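Local coordinates for protein DNA polymerase (Pyrobaculum calidifontis, PDB 5MDN) that probably catalyses the template-directed extension of DNA from deoxyribonucleoside triphosphates, releasing diphosphate, as a family B DNA polymerase, at residues D112-M117 / S263-W268; I352-V357 / D363-A368. One frame throughout, in Å; residues are numbered along the deposited sequence.

Contact 1: residues D112-M117 / S263-W268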
loop_
_atom_site.group_PDB
_atom_site.type_symbol
_atom_site.label_atom_id
_atom_site.label_comp_id
_atom_site.label_asym_id
_atom_site.label_seq_id
_atom_site.Cartn_x
_atom_site.Cartn_y
_atom_site.Cartn_z
ATOM N N ASP A 112 -4.913 20.244 11.277
ATOM C CA ASP A 112 -5.417 19.371 10.223
ATOM C C ASP A 112 -5.385 17.897 10.619
ATOM O O ASP A 112 -5.264 17.022 9.757
ATOM C CB ASP A 112 -4.627 19.586 8.935
ATOM C CG ASP A 112 -3.156 19.262 9.094
ATOM O OD1 ASP A 112 -2.616 19.475 10.200
ATOM O OD2 ASP A 112 -2.543 18.788 8.114
ATOM N N ILE A 113 -5.490 17.598 11.910
ATOM C CA ILE A 113 -5.481 16.217 12.381
ATOM C C ILE A 113 -6.931 15.760 12.494
ATOM O O ILE A 113 -7.727 16.370 13.217
ATOM C CB ILE A 113 -4.747 16.078 13.726
ATOM C CG1 ILE A 113 -3.219 16.020 13.545
ATOM C CG2 ILE A 113 -5.223 14.840 14.477
ATOM C CD1 ILE A 113 -2.590 17.243 12.917
ATOM N N ARG A 114 -7.284 14.703 11.762
ATOM C CA ARG A 114 -8.666 14.243 11.746
ATOM C C ARG A 114 -9.095 13.800 13.143
ATOM O O ARG A 114 -8.306 13.247 13.913
ATOM C CB ARG A 114 -8.859 13.125 10.716
ATOM C CG ARG A 114 -8.237 11.795 11.049
ATOM C CD ARG A 114 -8.447 10.823 9.890
ATOM N NE ARG A 114 -7.604 11.151 8.743
ATOM C CZ ARG A 114 -6.630 10.371 8.285
ATOM N NH1 ARG A 114 -6.383 9.207 8.872
ATOM N NH2 ARG A 114 -5.904 10.750 7.243
ATOM N N TYR A 115 -10.361 14.073 13.460
ATOM C CA TYR A 115 -10.815 14.119 14.846
ATOM C C TYR A 115 -10.642 12.779 15.559
ATOM O O TYR A 115 -10.102 12.727 16.670
ATOM C CB TYR A 115 -12.271 14.584 14.885
ATOM C CG TYR A 115 -12.873 14.669 16.267
ATOM C CD1 TYR A 115 -12.371 15.558 17.209
ATOM C CD2 TYR A 115 -13.973 13.898 16.616
ATOM C CE1 TYR A 115 -12.924 15.651 18.471
ATOM C CE2 TYR A 115 -14.537 13.990 17.874
ATOM C CZ TYR A 115 -14.008 14.866 18.797
ATOM O OH TYR A 115 -14.569 14.955 20.051
ATOM N N TYR A 116 -11.105 11.681 14.952
ATOM C CA TYR A 116 -11.041 10.405 15.662
ATOM C C TYR A 116 -9.618 9.866 15.777
ATOM O O TYR A 116 -9.360 9.023 16.644
ATOM C CB TYR A 116 -11.965 9.371 15.009
ATOM C CG TYR A 116 -11.552 8.862 13.645
ATOM C CD1 TYR A 116 -11.661 9.662 12.516
ATOM C CD2 TYR A 116 -11.089 7.561 13.484
ATOM C CE1 TYR A 116 -11.298 9.190 11.269
ATOM C CE2 TYR A 116 -10.724 7.081 12.241
ATOM C CZ TYR A 116 -10.830 7.899 11.137
ATOM O OH TYR A 116 -10.468 7.427 9.897
ATOM N N MET A 117 -8.690 10.326 14.933
ATOM C CA MET A 117 -7.279 10.028 15.165
ATOM C C MET A 117 -6.713 10.886 16.291
ATOM O O MET A 117 -5.873 10.420 17.069
ATOM C CB MET A 117 -6.473 10.230 13.883
ATOM C CG MET A 117 -6.715 9.179 12.814
ATOM S SD MET A 117 -6.286 7.516 13.354
ATOM C CE MET A 117 -4.553 7.725 13.751
ATOM N N SER A 263 -13.969 7.231 2.054
ATOM C CA SER A 263 -13.290 8.075 3.028
ATOM C C SER A 263 -11.839 8.348 2.646
ATOM O O SER A 263 -11.494 8.390 1.460
ATOM C CB SER A 263 -13.360 7.433 4.416
ATOM O OG SER A 263 -12.706 8.238 5.382
ATOM N N VAL A 264 -10.988 8.540 3.658
ATOM C CA VAL A 264 -9.620 8.983 3.421
ATOM C C VAL A 264 -8.828 7.920 2.658
ATOM O O VAL A 264 -9.112 6.715 2.738
ATOM C CB VAL A 264 -8.948 9.336 4.760
ATOM C CG1 VAL A 264 -8.739 8.086 5.608
ATOM C CG2 VAL A 264 -7.638 10.082 4.537
ATOM N N TYR A 265 -7.831 8.379 1.899
ATOM C CA TYR A 265 -6.998 7.573 1.009
ATOM C C TYR A 265 -7.804 6.859 -0.069
ATOM O O TYR A 265 -7.286 5.942 -0.717
ATOM C CB TYR A 265 -6.163 6.540 1.778
ATOM C CG TYR A 265 -5.564 7.042 3.069
ATOM C CD1 TYR A 265 -4.640 8.077 3.075
ATOM C CD2 TYR A 265 -5.904 6.460 4.282
ATOM C CE1 TYR A 265 -4.085 8.530 4.255
ATOM C CE2 TYR A 265 -5.356 6.903 5.466
ATOM C CZ TYR A 265 -4.447 7.938 5.448
ATOM O OH TYR A 265 -3.901 8.380 6.632
ATOM N N GLY A 266 -9.055 7.255 -0.282
ATOM C CA GLY A 266 -9.927 6.508 -1.161
ATOM C C GLY A 266 -10.420 5.195 -0.599
ATOM O O GLY A 266 -11.077 4.439 -1.321
ATOM N N HIS A 267 -10.123 4.896 0.664
ATOM C CA HIS A 267 -10.641 3.685 1.278
ATOM C C HIS A 267 -12.130 3.847 1.570
ATOM O O HIS A 267 -12.651 4.959 1.687
ATOM C CB HIS A 267 -9.876 3.352 2.560
ATOM C CG HIS A 267 -10.543 3.835 3.813
ATOM N ND1 HIS A 267 -10.322 5.089 4.340
ATOM C CD2 HIS A 267 -11.411 3.223 4.653
ATOM C CE1 HIS A 267 -11.031 5.232 5.445
ATOM N NE2 HIS A 267 -11.702 4.114 5.657
ATOM N N TRP A 268 -12.817 2.716 1.684
ATOM C CA TRP A 268 -14.255 2.697 1.912
ATOM C C TRP A 268 -14.531 2.241 3.336
ATOM O O TRP A 268 -14.117 1.146 3.734
ATOM C CB TRP A 268 -14.959 1.793 0.900
ATOM C CG TRP A 268 -15.168 2.471 -0.413
ATOM C CD1 TRP A 268 -14.221 2.737 -1.360
ATOM C CD2 TRP A 268 -16.398 3.008 -0.912
ATOM N NE1 TRP A 268 -14.790 3.389 -2.427
ATOM C CE2 TRP A 268 -16.125 3.569 -2.175
ATOM C CE3 TRP A 268 -17.705 3.060 -0.419
ATOM C CZ2 TRP A 268 -17.111 4.174 -2.950
ATOM C CZ3 TRP A 268 -18.681 3.663 -1.189
ATOM C CH2 TRP A 268 -18.379 4.212 -2.439
#
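Arg-114 reaches from the N-cap position of helix 115-123 to Val-264 and Tyr-265, and most of the buried surface belongs to these three residues. The guanidinium is used in two ways. Over its face lies Val-264, whose CG1 sits 4.0 Å above the plane, over the centre; CG2 of the same valine approaches Arg-114 NH2 to 3.3 Å. In its plane, at the edge, lies the phenol oxygen: Arg-114 NH2 donates to Tyr-265 OH over 3.2 Å with a nearly straight N-H...O angle of 160°, while NH1 adds only a weak bond to that oxygen. A bend at chi3 (73°) turns the end of the arginine into this position. Guanidinium and phenol ring stand 83° apart, so they do not stack; instead Val-264 CG2 lies 3.7 Å above the ring of Tyr-265, filling the angle between them. The phenol oxygen is also hydrogen-bonded to Asn-372. An alanine in place of Arg-114 would probably leave Val-264 without its flat cover and deprive the phenol of its guanidinium donor. The loop has its own brace: Val-264 O accepts from His-267 N at 2.9 Å and from ND1 of the same histidine at 2.6 Å. With Tyr-265 and Gly-266 both at positive phi, residues 264-267 form a type I' beta turn, here between short strands of the exonuclease domain.

Contact 2: residues I352-V357 / D363-A368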
loop_
_atom_site.group_PDB
_atom_site.type_symbol
_atom_site.label_atom_id
_atom_site.label_comp_id
_atom_site.label_asym_id
_atom_site.label_seq_id
_atom_site.Cartn_x
_atom_site.Cartn_y
_atom_site.Cartn_z
ATOM N N ILE A 352 -2.621 -6.591 10.907
ATOM C CA ILE A 352 -3.121 -6.341 12.257
ATOM C C ILE A 352 -2.003 -5.822 13.152
ATOM O O ILE A 352 -2.199 -4.883 13.933
ATOM C CB ILE A 352 -3.771 -7.614 12.831
ATOM C CG1 ILE A 352 -5.071 -7.928 12.086
ATOM C CG2 ILE A 352 -4.029 -7.466 14.322
ATOM C CD1 ILE A 352 -5.739 -9.208 12.529
ATOM N N GLN A 353 -0.811 -6.414 13.044
ATOM C CA GLN A 353 0.318 -5.939 13.837
ATOM C C GLN A 353 0.810 -4.588 13.334
ATOM O O GLN A 353 1.157 -3.711 14.134
ATOM C CB GLN A 353 1.447 -6.967 13.815
ATOM C CG GLN A 353 1.064 -8.319 14.394
ATOM C CD GLN A 353 0.594 -8.221 15.831
ATOM O OE1 GLN A 353 1.156 -7.474 16.631
ATOM N NE2 GLN A 353 -0.443 -8.981 16.167
ATOM N N LEU A 354 0.843 -4.401 12.013
ATOM C CA LEU A 354 1.196 -3.101 11.458
ATOM C C LEU A 354 0.177 -2.031 11.826
ATOM O O LEU A 354 0.474 -0.838 11.700
ATOM C CB LEU A 354 1.334 -3.198 9.935
ATOM C CG LEU A 354 2.012 -2.022 9.226
ATOM C CD1 LEU A 354 3.434 -1.844 9.739
ATOM C CD2 LEU A 354 2.002 -2.209 7.717
ATOM N N SER A 355 -1.026 -2.429 12.253
ATOM C CA SER A 355 -2.019 -1.472 12.730
ATOM C C SER A 355 -1.769 -1.079 14.183
ATOM O O SER A 355 -1.959 0.085 14.553
ATOM C CB SER A 355 -3.425 -2.048 12.565
ATOM O OG SER A 355 -4.390 -1.193 13.150
ATOM N N SER A 356 -1.356 -2.036 15.021
ATOM C CA SER A 356 -1.078 -1.721 16.419
ATOM C C SER A 356 0.226 -0.945 16.550
ATOM O O SER A 356 0.341 -0.046 17.394
ATOM C CB SER A 356 -1.037 -3.001 17.253
ATOM O OG SER A 356 -0.019 -3.877 16.800
ATOM N N VAL A 357 1.216 -1.269 15.717
ATOM C CA VAL A 357 2.280 -0.317 15.439
ATOM C C VAL A 357 1.732 0.774 14.521
ATOM O O VAL A 357 0.677 0.622 13.895
ATOM C CB VAL A 357 3.495 -1.028 14.817
ATOM C CG1 VAL A 357 4.727 -0.138 14.856
ATOM C CG2 VAL A 357 3.760 -2.346 15.536
ATOM N N ASP A 363 -8.704 -0.671 8.572
ATOM C CA ASP A 363 -9.210 -0.292 7.261
ATOM C C ASP A 363 -8.380 0.794 6.582
ATOM O O ASP A 363 -8.610 1.072 5.400
ATOM C CB ASP A 363 -10.672 0.158 7.375
ATOM C CG ASP A 363 -10.884 1.225 8.434
ATOM O OD1 ASP A 363 -10.166 2.244 8.426
ATOM O OD2 ASP A 363 -11.777 1.040 9.288
ATOM N N GLN A 364 -7.433 1.415 7.289
ATOM C CA GLN A 364 -6.621 2.485 6.724
ATOM C C GLN A 364 -5.136 2.170 6.627
ATOM O O GLN A 364 -4.444 2.818 5.834
ATOM C CB GLN A 364 -6.779 3.774 7.545
ATOM C CG GLN A 364 -8.143 4.433 7.436
ATOM C CD GLN A 364 -8.367 5.479 8.509
ATOM O OE1 GLN A 364 -9.420 5.522 9.148
ATOM N NE2 GLN A 364 -7.377 6.338 8.706
ATOM N N VAL A 365 -4.624 1.231 7.427
ATOM C CA VAL A 365 -3.181 1.016 7.513
ATOM C C VAL A 365 -2.597 0.663 6.148
ATOM O O VAL A 365 -1.511 1.129 5.783
ATOM C CB VAL A 365 -2.862 -0.051 8.578
ATOM C CG1 VAL A 365 -3.507 -1.393 8.236
ATOM C CG2 VAL A 365 -1.357 -0.204 8.743
ATOM N N ALA A 366 -3.305 -0.158 5.367
ATOM C CA ALA A 366 -2.804 -0.543 4.052
ATOM C C ALA A 366 -3.108 0.505 2.986
ATOM O O ALA A 366 -2.317 0.675 2.050
ATOM C CB ALA A 366 -3.396 -1.892 3.644
ATOM N N ALA A 367 -4.237 1.208 3.105
ATOM C CA ALA A 367 -4.596 2.211 2.109
ATOM C C ALA A 367 -3.642 3.397 2.128
ATOM O O ALA A 367 -3.392 4.008 1.082
ATOM C CB ALA A 367 -6.030 2.687 2.337
ATOM N N ALA A 368 -3.110 3.738 3.298
ATOM C CA ALA A 368 -2.190 4.858 3.417
ATOM C C ALA A 368 -0.830 4.509 2.823
ATOM O O ALA A 368 -0.430 3.344 2.758
ATOM C CB ALA A 368 -2.034 5.262 4.883
#
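A short helix-loop-helix reversal, from the C-terminal end of helix 326-356 into the short, weakly bonded helical turn 362-365, brings Val-365 against Leu-354 and Ser-355. The backbones come close where the two segments meet, Ser-355 CA and Val-365 CA being 5.9 Å apart, yet no hydrogen bond crosses between the segments; the contact is van der Waals packing, part of it against a carbonyl oxygen. Val-365 supplies more than half of the buried surface, and its two methyls divide the work. CG2, anti to the backbone N, points into the angle between the backbone and side chain of Leu-354: it lies 3.5 Å from Leu-354 O, 3.9 Å from Leu-354 CG and 4.0 Å from Leu-354 CD2. CG1 faces the next residue along the helix, at 4.4 Å from Ser-355 CB. On the leucine, CG is anti to the backbone N (chi1 -166°), which leans the branch toward the valine. One methyl is thus packed against both a carbonyl oxygen and a branched apolar chain.

The polar atoms nearby are satisfied by the connection itself: Ser-355 OG is hydrogen-bonded to Leu-360 O, and Leu-354 O to Ser-358 OG. Met-510 of helix 495-512 and Arg-373 of helix 370-384 also touch Leu-354. At the helix end Gln-353 O is gripped twice, by Val-357 N at 2.9 Å and by Ser-356 OG at 2.9 Å, the hydroxyl standing 22° from the carbonyl plane. Val-357 is the first residue to leave helical geometry. Two residues before the valine, Asp-363 binds magnesium; the packed turn therefore also carries one ligand of this metal site, making the arrangement a helix-to-helix reversal beside the magnesium site formed with Asp-7 in this family B polymerase.

Overall arrangement
From the N terminus, the chain first enters contact 1 at residues 112-117 and closes it at 263-268, with 145 residues in between. The loop so closed includes strands 165-172, 186-193, 198-202 and 226-229 of the exonuclease sheet. Contact 2 opens afterwards and closes across only five residues; the two are in series, neither nested nor crossed. The centres of contact 1 and contact 2 are about 13 Å apart. They meet at helix 362-365: Gln-364 packs against Arg-114 and His-267, and His-267 also touches Asp-363. Contact 1 joins the start of helix 115-123 to an exonuclease loop, while contact 2 packs the short helical turn that carries Asp-363 against the end of helix 326-356.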